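PDB 2O2G: dienelactone hydrolase from Anabaena variabilis, which probably acts as a hydrolase and adopts the alpha/beta-hydrolase fold of the dienelactone hydrolase family. Local coordinates for residues Thr35-Phe40 against Gly64-Leu69. Residues are numbered along the deposited sequence; the frame is centred on the assembly and turned at random.
Sequences TGIVLF and GLATLL
The carbonyl oxygen of Val38 takes a hydrogen bond from the neighbouring strand: Leu68 N bonds to Val38 O at 3.0 Å, with an N-H...O angle of 171°, and Thr67 CA adds a weaker CA-H...O contact at 3.5 Å to the same oxygen. Strands 36-41 and 66-70 run parallel in the central sheet of the alpha/beta-hydrolase fold, and helix 51-63 links them as a beta-alpha-beta crossover. Three more backbone bonds, Ala66 N to Gly36 O, Val38 N to Ala66 O and Phe40 N to Leu68 O, complete the pairing. At the start, one water accepts from Thr35 N and donates to Gly64 O, 2.6 Å away; Gly64, with positive phi just after helix 51-63, closes its C-terminal end in a Schellman motif.

Side chains alternate between the two faces. On one, Ile37 swings CG1 anti to its backbone N (chi1 -169°) and lays it 3.5 Å from Ala66 CB; Leu39 CD1 presses against Leu68 CD2 at 3.4 Å, closer than usual van der Waals contact, the two side chains pointing the same way, and helix 91-107 packs on Ile37 and Leu39. On the other, helix 51-63 covers Phe40 and Leu69, while Thr67 OG1 turns to Gln61 of that helix for its hydrogen bond. The Phe40 ring also meets Phe119 of strand 115-121 and brings its CE1 edge near Thr67 CG2. Over one ring face sits Leu69 CD2, a CH-pi contact 3.8 Å from the Phe40 centroid, displaced toward the rim, with CG the nearest ring atom.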
loop_
_atom_site.group_PDB
_atom_site.type_symbol
_atom_site.label_atom_id
_atom_site.label_comp_id
_atom_site.label_asym_id
_atom_site.label_seq_id
_atom_site.Cartn_x
_atom_site.Cartn_y
_atom_site.Cartn_z
ATOM N N THR A 35 -4.146 -0.388 16.959
ATOM C CA THR A 35 -3.347 0.830 17.074
ATOM C C THR A 35 -2.802 1.313 15.705
ATOM O O THR A 35 -2.506 2.490 15.561
ATOM C CB THR A 35 -2.163 0.618 18.032
ATOM O OG1 THR A 35 -1.221 -0.289 17.447
ATOM C CG2 THR A 35 -2.641 0.051 19.356
ATOM N N GLY A 36 -2.685 0.422 14.721
ATOM C CA GLY A 36 -2.185 0.786 13.400
ATOM C C GLY A 36 -3.205 0.481 12.328
ATOM O O GLY A 36 -4.084 -0.383 12.528
ATOM N N ILE A 37 -3.128 1.230 11.218
ATOM C CA ILE A 37 -3.974 0.955 10.077
ATOM C C ILE A 37 -3.114 0.958 8.819
ATOM O O ILE A 37 -2.258 1.839 8.629
ATOM C CB ILE A 37 -5.159 1.929 9.953
ATOM C CG1 ILE A 37 -6.147 1.408 8.887
ATOM C CG2 ILE A 37 -4.693 3.339 9.658
ATOM C CD1 ILE A 37 -7.508 2.062 8.947
ATOM N N VAL A 38 -3.352 -0.048 7.987
ATOM C CA VAL A 38 -2.653 -0.195 6.727
ATOM C C VAL A 38 -3.558 0.186 5.548
ATOM O O VAL A 38 -4.582 -0.463 5.279
ATOM C CB VAL A 38 -2.172 -1.625 6.571
ATOM C CG1 VAL A 38 -1.446 -1.805 5.234
ATOM C CG2 VAL A 38 -1.279 -1.988 7.768
ATOM N N LEU A 39 -3.170 1.248 4.859
ATOM C CA LEU A 39 -3.854 1.691 3.674
ATOM C C LEU A 39 -3.196 1.015 2.464
ATOM O O LEU A 39 -1.970 1.112 2.276
ATOM C CB LEU A 39 -3.786 3.198 3.568
ATOM C CG LEU A 39 -4.501 3.903 2.401
ATOM C CD1 LEU A 39 -5.996 3.717 2.305
ATOM C CD2 LEU A 39 -4.233 5.358 2.540
ATOM N N PHE A 40 -4.011 0.331 1.655
ATOM C CA PHE A 40 -3.529 -0.403 0.472
ATOM C C PHE A 40 -3.630 0.360 -0.843
ATOM O O PHE A 40 -4.675 0.864 -1.141
ATOM C CB PHE A 40 -4.339 -1.684 0.282
ATOM C CG PHE A 40 -4.001 -2.756 1.223
ATOM C CD1 PHE A 40 -4.369 -2.667 2.548
ATOM C CD2 PHE A 40 -3.353 -3.910 0.783
ATOM C CE1 PHE A 40 -4.066 -3.682 3.426
ATOM C CE2 PHE A 40 -3.073 -4.932 1.657
ATOM C CZ PHE A 40 -3.409 -4.812 2.979
ATOM N N GLY A 64 -4.104 -8.190 14.261
ATOM C CA GLY A 64 -4.669 -7.070 15.037
ATOM C C GLY A 64 -4.500 -5.676 14.441
ATOM O O GLY A 64 -4.652 -4.679 15.153
ATOM N N LEU A 65 -4.155 -5.609 13.148
ATOM C CA LEU A 65 -4.033 -4.366 12.415
ATOM C C LEU A 65 -5.300 -4.035 11.672
ATOM O O LEU A 65 -5.922 -4.930 11.065
ATOM C CB LEU A 65 -2.937 -4.470 11.358
ATOM C CG LEU A 65 -1.500 -4.409 11.892
ATOM C CD1 LEU A 65 -0.517 -5.034 10.901
ATOM C CD2 LEU A 65 -1.105 -2.959 12.262
ATOM N N ALA A 66 -5.660 -2.753 11.705
ATOM C CA ALA A 66 -6.775 -2.246 10.926
ATOM C C ALA A 66 -6.325 -2.188 9.497
ATOM O O ALA A 66 -5.118 -2.095 9.233
ATOM C CB ALA A 66 -7.172 -0.843 11.381
ATOM N N THR A 67 -7.289 -2.235 8.571
ATOM C CA THR A 67 -6.984 -2.117 7.125
ATOM C C THR A 67 -8.025 -1.272 6.362
ATOM O O THR A 67 -9.207 -1.274 6.711
ATOM C CB THR A 67 -6.901 -3.504 6.430
ATOM O OG1 THR A 67 -8.173 -4.177 6.487
ATOM C CG2 THR A 67 -5.832 -4.372 7.096
ATOM N N LEU A 68 -7.557 -0.551 5.355
ATOM C CA LEU A 68 -8.415 0.182 4.402
ATOM C C LEU A 68 -7.975 -0.185 2.986
ATOM O O LEU A 68 -6.886 0.153 2.559
ATOM C CB LEU A 68 -8.351 1.686 4.592
ATOM C CG LEU A 68 -9.168 2.510 3.580
ATOM C CD1 LEU A 68 -10.653 2.095 3.624
ATOM C CD2 LEU A 68 -8.963 4.000 3.838
ATOM N N LEU A 69 -8.809 -0.983 2.324
ATOM C CA LEU A 69 -8.627 -1.369 0.945
ATOM C C LEU A 69 -9.481 -0.372 0.194
ATOM O O LEU A 69 -10.673 -0.299 0.417
ATOM C CB LEU A 69 -9.127 -2.788 0.754
ATOM C CG LEU A 69 -8.213 -3.845 1.394
ATOM C CD1 LEU A 69 -9.010 -5.072 1.747
ATOM C CD2 LEU A 69 -7.084 -4.169 0.475
HETATM O O HOH W 1 -2.868 -2.748 15.423
#